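Local coordinates for protein DNA polymerase (Pyrobaculum calidifontis, PDB 5MDN) that probably catalyses template-directed DNA synthesis, adding deoxyribonucleotides from their triphosphates to a growing strand with release of diphosphate, at residues F168-L182 with S232-A246. Residues are numbered along the deposited sequence; the frame is centred on the assembly and turned at random.
Sequences FDIEVYNERGSPDPL and SNGFDWPYLSERAKA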
loop_
_atom_site.group_PDB
_atom_site.type_symbol
_atom_site.label_atom_id
_atom_site.label_comp_id
_atom_site.label_asym_id
_atom_site.label_seq_id
_atom_site.Cartn_x
_atom_site.Cartn_y
_atom_site.Cartn_z
ATOM N N PHE A 168 -8.284 -15.961 -5.817
ATOM C CA PHE A 168 -9.731 -16.083 -5.900
ATOM C C PHE A 168 -10.337 -14.751 -6.317
ATOM O O PHE A 168 -9.826 -13.680 -5.976
ATOM C CB PHE A 168 -10.331 -16.565 -4.571
ATOM C CG PHE A 168 -10.562 -15.469 -3.566
ATOM C CD1 PHE A 168 -9.508 -14.926 -2.850
ATOM C CD2 PHE A 168 -11.842 -14.995 -3.326
ATOM C CE1 PHE A 168 -9.726 -13.922 -1.920
ATOM C CE2 PHE A 168 -12.066 -13.992 -2.398
ATOM C CZ PHE A 168 -11.007 -13.456 -1.695
ATOM N N ASP A 169 -11.431 -14.840 -7.068
ATOM C CA ASP A 169 -12.178 -13.682 -7.534
ATOM C C ASP A 169 -13.663 -13.992 -7.415
ATOM O O ASP A 169 -14.077 -15.149 -7.526
ATOM C CB ASP A 169 -11.811 -13.328 -8.983
ATOM C CG ASP A 169 -12.332 -11.971 -9.402
ATOM O OD1 ASP A 169 -11.824 -10.950 -8.891
ATOM O OD2 ASP A 169 -13.252 -11.925 -10.244
ATOM N N ILE A 170 -14.467 -12.951 -7.190
ATOM C CA ILE A 170 -15.911 -13.104 -7.083
ATOM C C ILE A 170 -16.600 -12.069 -7.960
ATOM O O ILE A 170 -16.029 -11.037 -8.319
ATOM C CB ILE A 170 -16.419 -12.972 -5.628
ATOM C CG1 ILE A 170 -16.450 -11.504 -5.200
ATOM C CG2 ILE A 170 -15.556 -13.784 -4.672
ATOM C CD1 ILE A 170 -17.095 -11.279 -3.851
ATOM N N GLU A 171 -17.849 -12.371 -8.312
ATOM C CA GLU A 171 -18.751 -11.398 -8.909
ATOM C C GLU A 171 -20.125 -11.531 -8.268
ATOM O O GLU A 171 -20.620 -12.642 -8.062
ATOM C CB GLU A 171 -18.850 -11.572 -10.429
ATOM C CG GLU A 171 -17.588 -11.165 -11.182
ATOM C CD GLU A 171 -17.202 -9.710 -10.964
ATOM O OE1 GLU A 171 -18.089 -8.886 -10.655
ATOM O OE2 GLU A 171 -16.000 -9.391 -11.096
ATOM N N VAL A 172 -20.731 -10.390 -7.953
ATOM C CA VAL A 172 -21.957 -10.321 -7.168
ATOM C C VAL A 172 -23.040 -9.697 -8.037
ATOM O O VAL A 172 -22.771 -8.739 -8.769
ATOM C CB VAL A 172 -21.744 -9.520 -5.867
ATOM C CG1 VAL A 172 -23.064 -9.257 -5.177
ATOM C CG2 VAL A 172 -20.786 -10.254 -4.941
ATOM N N TYR A 173 -24.265 -10.221 -7.925
ATOM C CA TYR A 173 -25.417 -9.864 -8.752
ATOM C C TYR A 173 -25.524 -8.368 -9.046
ATOM O O TYR A 173 -25.376 -7.960 -10.201
ATOM C CB TYR A 173 -26.692 -10.357 -8.065
ATOM C CG TYR A 173 -27.918 -10.345 -8.941
ATOM C CD1 TYR A 173 -27.960 -11.092 -10.108
ATOM C CD2 TYR A 173 -29.038 -9.608 -8.591
ATOM C CE1 TYR A 173 -29.079 -11.094 -10.914
ATOM C CE2 TYR A 173 -30.164 -9.607 -9.388
ATOM C CZ TYR A 173 -30.178 -10.347 -10.550
ATOM O OH TYR A 173 -31.302 -10.345 -11.344
ATOM N N ASN A 174 -25.818 -7.555 -8.029
ATOM C CA ASN A 174 -25.746 -6.090 -8.097
ATOM C C ASN A 174 -26.750 -5.460 -9.075
ATOM O O ASN A 174 -26.523 -4.354 -9.573
ATOM C CB ASN A 174 -24.300 -5.630 -8.387
ATOM C CG ASN A 174 -24.035 -5.288 -9.859
ATOM O OD1 ASN A 174 -23.582 -4.186 -10.169
ATOM N ND2 ASN A 174 -24.311 -6.222 -10.759
ATOM N N GLU A 175 -27.894 -6.114 -9.320
ATOM C CA GLU A 175 -28.902 -5.536 -10.214
ATOM C C GLU A 175 -29.239 -4.104 -9.817
ATOM O O GLU A 175 -29.369 -3.224 -10.676
ATOM C CB GLU A 175 -30.175 -6.384 -10.216
ATOM C CG GLU A 175 -31.257 -5.871 -11.165
ATOM C CD GLU A 175 -32.580 -6.600 -11.003
ATOM O OE1 GLU A 175 -32.568 -7.769 -10.561
ATOM O OE2 GLU A 175 -33.633 -6.006 -11.320
ATOM N N ARG A 176 -29.393 -3.858 -8.519
ATOM C CA ARG A 176 -29.508 -2.508 -7.979
ATOM C C ARG A 176 -28.131 -2.031 -7.520
ATOM O O ARG A 176 -27.639 -2.452 -6.466
ATOM C CB ARG A 176 -30.518 -2.489 -6.833
ATOM C CG ARG A 176 -30.391 -3.670 -5.874
ATOM C CD ARG A 176 -31.656 -3.874 -5.059
ATOM N NE ARG A 176 -31.351 -4.220 -3.675
ATOM C CZ ARG A 176 -31.213 -5.462 -3.226
ATOM N NH1 ARG A 176 -31.349 -6.490 -4.053
ATOM N NH2 ARG A 176 -30.931 -5.676 -1.949
ATOM N N GLY A 177 -27.520 -1.148 -8.316
ATOM C CA GLY A 177 -26.215 -0.550 -8.074
ATOM C C GLY A 177 -25.242 -1.290 -7.177
ATOM O O GLY A 177 -24.706 -2.337 -7.552
ATOM N N SER A 178 -25.010 -0.747 -5.987
ATOM C CA SER A 178 -24.120 -1.382 -5.023
ATOM C C SER A 178 -24.862 -2.508 -4.315
ATOM O O SER A 178 -25.919 -2.261 -3.722
ATOM C CB SER A 178 -23.610 -0.366 -4.010
ATOM O OG SER A 178 -22.973 0.724 -4.656
ATOM N N PRO A 179 -24.359 -3.737 -4.349
ATOM C CA PRO A 179 -25.128 -4.872 -3.826
ATOM C C PRO A 179 -25.216 -4.853 -2.308
ATOM O O PRO A 179 -24.493 -4.142 -1.607
ATOM C CB PRO A 179 -24.346 -6.088 -4.322
ATOM C CG PRO A 179 -22.948 -5.596 -4.476
ATOM C CD PRO A 179 -23.045 -4.148 -4.876
ATOM N N ASP A 180 -26.138 -5.674 -1.804
ATOM C CA ASP A 180 -26.367 -5.839 -0.379
ATOM C C ASP A 180 -26.316 -7.330 -0.064
ATOM O O ASP A 180 -27.047 -8.118 -0.689
ATOM C CB ASP A 180 -27.716 -5.237 0.038
ATOM C CG ASP A 180 -28.207 -5.765 1.371
ATOM O OD1 ASP A 180 -27.484 -5.626 2.379
ATOM O OD2 ASP A 180 -29.325 -6.321 1.409
ATOM N N PRO A 181 -25.479 -7.758 0.884
ATOM C CA PRO A 181 -25.322 -9.199 1.135
ATOM C C PRO A 181 -26.559 -9.873 1.713
ATOM O O PRO A 181 -26.604 -11.109 1.737
ATOM C CB PRO A 181 -24.151 -9.256 2.124
ATOM C CG PRO A 181 -24.182 -7.931 2.811
ATOM C CD PRO A 181 -24.618 -6.947 1.764
ATOM N N LEU A 182 -27.555 -9.119 2.183
ATOM C CA LEU A 182 -28.720 -9.754 2.792
ATOM C C LEU A 182 -29.579 -10.508 1.779
ATOM O O LEU A 182 -30.209 -11.509 2.141
ATOM C CB LEU A 182 -29.552 -8.713 3.537
ATOM C CG LEU A 182 -28.824 -8.096 4.732
ATOM C CD1 LEU A 182 -29.569 -6.878 5.248
ATOM C CD2 LEU A 182 -28.644 -9.136 5.824
ATOM N N SER A 232 -9.533 -7.696 -2.182
ATOM C CA SER A 232 -10.199 -8.705 -1.364
ATOM C C SER A 232 -10.538 -8.164 0.019
ATOM O O SER A 232 -11.591 -8.493 0.578
ATOM C CB SER A 232 -9.323 -9.952 -1.256
ATOM O OG SER A 232 -8.059 -9.647 -0.692
ATOM N N ASN A 233 -9.658 -7.340 0.591
ATOM C CA ASN A 233 -9.967 -6.709 1.870
ATOM C C ASN A 233 -11.049 -5.647 1.721
ATOM O O ASN A 233 -11.833 -5.428 2.650
ATOM C CB ASN A 233 -8.705 -6.099 2.480
ATOM C CG ASN A 233 -7.720 -7.147 2.969
ATOM O OD1 ASN A 233 -8.095 -8.283 3.262
ATOM N ND2 ASN A 233 -6.451 -6.766 3.063
ATOM N N GLY A 234 -11.107 -4.979 0.572
ATOM C CA GLY A 234 -12.058 -3.900 0.380
ATOM C C GLY A 234 -13.484 -4.370 0.163
ATOM O O GLY A 234 -14.418 -3.821 0.755
ATOM N N PHE A 235 -13.672 -5.377 -0.691
ATOM C CA PHE A 235 -15.010 -5.839 -1.046
ATOM C C PHE A 235 -15.217 -7.319 -0.749
ATOM O O PHE A 235 -16.154 -7.668 -0.024
ATOM C CB PHE A 235 -15.292 -5.548 -2.526
ATOM C CG PHE A 235 -16.710 -5.840 -2.940
ATOM C CD1 PHE A 235 -17.071 -7.098 -3.396
ATOM C CD2 PHE A 235 -17.682 -4.853 -2.875
ATOM C CE1 PHE A 235 -18.373 -7.370 -3.777
ATOM C CE2 PHE A 235 -18.988 -5.117 -3.256
ATOM C CZ PHE A 235 -19.332 -6.377 -3.708
ATOM N N ASP A 236 -14.389 -8.201 -1.319
ATOM C CA ASP A 236 -14.692 -9.631 -1.344
ATOM C C ASP A 236 -14.907 -10.193 0.057
ATOM O O ASP A 236 -15.970 -10.746 0.359
ATOM C CB ASP A 236 -13.575 -10.388 -2.066
ATOM C CG ASP A 236 -13.501 -10.047 -3.543
ATOM O OD1 ASP A 236 -14.256 -9.160 -3.993
ATOM O OD2 ASP A 236 -12.690 -10.674 -4.258
ATOM N N TRP A 237 -13.902 -10.073 0.926
ATOM C CA TRP A 237 -14.037 -10.625 2.275
ATOM C C TRP A 237 -15.181 -9.996 3.061
ATOM O O TRP A 237 -15.965 -10.749 3.664
ATOM C CB TRP A 237 -12.709 -10.510 3.030
ATOM C CG TRP A 237 -11.677 -11.516 2.611
ATOM C CD1 TRP A 237 -10.401 -11.258 2.201
ATOM C CD2 TRP A 237 -11.832 -12.942 2.561
ATOM N NE1 TRP A 237 -9.754 -12.431 1.899
ATOM C CE2 TRP A 237 -10.610 -13.479 2.111
ATOM C CE3 TRP A 237 -12.886 -13.814 2.852
ATOM C CZ2 TRP A 237 -10.413 -14.849 1.946
ATOM C CZ3 TRP A 237 -12.688 -15.174 2.687
ATOM C CH2 TRP A 237 -11.461 -15.677 2.238
ATOM N N PRO A 238 -15.339 -8.667 3.123
ATOM C CA PRO A 238 -16.519 -8.121 3.817
ATOM C C PRO A 238 -17.839 -8.627 3.263
ATOM O O PRO A 238 -18.794 -8.804 4.030
ATOM C CB PRO A 238 -16.374 -6.606 3.625
ATOM C CG PRO A 238 -14.933 -6.383 3.396
ATOM C CD PRO A 238 -14.416 -7.599 2.691
ATOM N N TYR A 239 -17.930 -8.862 1.953
ATOM C CA TYR A 239 -19.183 -9.342 1.381
ATOM C C TYR A 239 -19.426 -10.805 1.732
ATOM O O TYR A 239 -20.506 -11.165 2.216
ATOM C CB TYR A 239 -19.185 -9.146 -0.133
ATOM C CG TYR A 239 -20.577 -9.139 -0.714
ATOM C CD1 TYR A 239 -21.190 -10.318 -1.115
ATOM C CD2 TYR A 239 -21.287 -7.953 -0.841
ATOM C CE1 TYR A 239 -22.466 -10.316 -1.637
ATOM C CE2 TYR A 239 -22.565 -7.940 -1.362
ATOM C CZ TYR A 239 -23.151 -9.124 -1.757
ATOM O OH TYR A 239 -24.424 -9.112 -2.277
ATOM N N LEU A 240 -18.435 -11.667 1.487
ATOM C CA LEU A 240 -18.595 -13.086 1.798
ATOM C C LEU A 240 -18.835 -13.304 3.288
ATOM O O LEU A 240 -19.601 -14.192 3.675
ATOM C CB LEU A 240 -17.373 -13.876 1.331
ATOM C CG LEU A 240 -17.212 -14.033 -0.180
ATOM C CD1 LEU A 240 -15.770 -14.362 -0.538
ATOM C CD2 LEU A 240 -18.162 -15.093 -0.715
ATOM N N SER A 241 -18.178 -12.512 4.139
ATOM C CA SER A 241 -18.402 -12.617 5.579
ATOM C C SER A 241 -19.865 -12.367 5.927
ATOM O O SER A 241 -20.490 -13.158 6.643
ATOM C CB SER A 241 -17.495 -11.638 6.322
ATOM O OG SER A 241 -17.833 -11.569 7.697
ATOM N N GLU A 242 -20.425 -11.261 5.436
ATOM C CA GLU A 242 -21.808 -10.926 5.750
ATOM C C GLU A 242 -22.798 -11.757 4.940
ATOM O O GLU A 242 -23.922 -11.994 5.399
ATOM C CB GLU A 242 -22.043 -9.433 5.522
ATOM C CG GLU A 242 -21.231 -8.548 6.460
ATOM C CD GLU A 242 -21.348 -7.073 6.131
ATOM O OE1 GLU A 242 -22.460 -6.628 5.776
ATOM O OE2 GLU A 242 -20.325 -6.359 6.229
ATOM N N ARG A 243 -22.412 -12.204 3.741
ATOM C CA ARG A 243 -23.281 -13.091 2.972
ATOM C C ARG A 243 -23.374 -14.468 3.618
ATOM O O ARG A 243 -24.459 -15.061 3.672
ATOM C CB ARG A 243 -22.779 -13.211 1.532
ATOM C CG ARG A 243 -23.674 -14.049 0.623
ATOM C CD ARG A 243 -25.060 -13.442 0.505
ATOM N NE ARG A 243 -25.942 -14.211 -0.369
ATOM C CZ ARG A 243 -27.240 -13.964 -0.518
ATOM N NH1 ARG A 243 -27.809 -12.969 0.148
ATOM N NH2 ARG A 243 -27.971 -14.712 -1.334
ATOM N N ALA A 244 -22.248 -14.998 4.103
ATOM C CA ALA A 244 -22.253 -16.320 4.722
ATOM C C ALA A 244 -23.110 -16.351 5.980
ATOM O O ALA A 244 -23.655 -17.402 6.335
ATOM C CB ALA A 244 -20.824 -16.756 5.047
ATOM N N LYS A 245 -23.232 -15.216 6.669
ATOM C CA LYS A 245 -24.114 -15.144 7.828
ATOM C C LYS A 245 -25.577 -15.207 7.406
ATOM O O LYS A 245 -26.378 -15.934 8.007
ATOM C CB LYS A 245 -23.837 -13.861 8.612
ATOM C CG LYS A 245 -22.457 -13.793 9.247
ATOM C CD LYS A 245 -22.331 -12.557 10.131
ATOM C CE LYS A 245 -20.900 -12.340 10.606
ATOM N NZ LYS A 245 -20.420 -13.457 11.470
ATOM N N ALA A 246 -25.944 -14.436 6.379
ATOM C CA ALA A 246 -27.333 -14.379 5.935
ATOM C C ALA A 246 -27.832 -15.736 5.447
ATOM O O ALA A 246 -28.999 -16.086 5.653
ATOM C CB ALA A 246 -27.486 -13.325 4.838
#
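F168, I170 and V172 pack against helix 232-246 in a strand-on-helix contact of the RNase H-like exonuclease domain, and the loop after the strand folds back along the same helix. Strand 165-172 is the middle strand of the mixed sheet; its part 168-172 crosses the axis of helix 232-246 at 68°. The three apolar residues point toward the helix; D169, on the opposite side of the strand, lies near a magnesium ion. F168 sets CZ over one face of W237, 3.8 Å from CE2, with the two rings inclined to each other; the indole nitrogen is bound to N275. I170, a beta-branched residue at home in a strand, lays CG1 3.4 Å from OD1 of D236 and reaches the edge of F235 with CD1. Y239 has CG anti to the backbone N (chi1 -159°), which sends its ring between strand and loop. A flat ring suits this place by offering two faces: V172 CG2 sits over one, 4.0 Å from the centroid, and P181 CB over the other at 4.1 Å, both CH-pi contacts, while the hydroxyl bonds to the carbonyl of D184. Replacing Y239 with an alanine would probably leave V172 and P181 without the ring between them and the D184 carbonyl without this partner. One turn on, R243 is long enough to bend at chi2 and give NH1 to P181 O (2.7 Å, 166° at the hydrogen), in the guanidinium plane, while NE pairs with D208. D169 and D236 belong to a magnesium-binding site of this protein; D169 OD1 and D236 OD2 lie 4.7 Å apart, a spacing consistent with a shared metal.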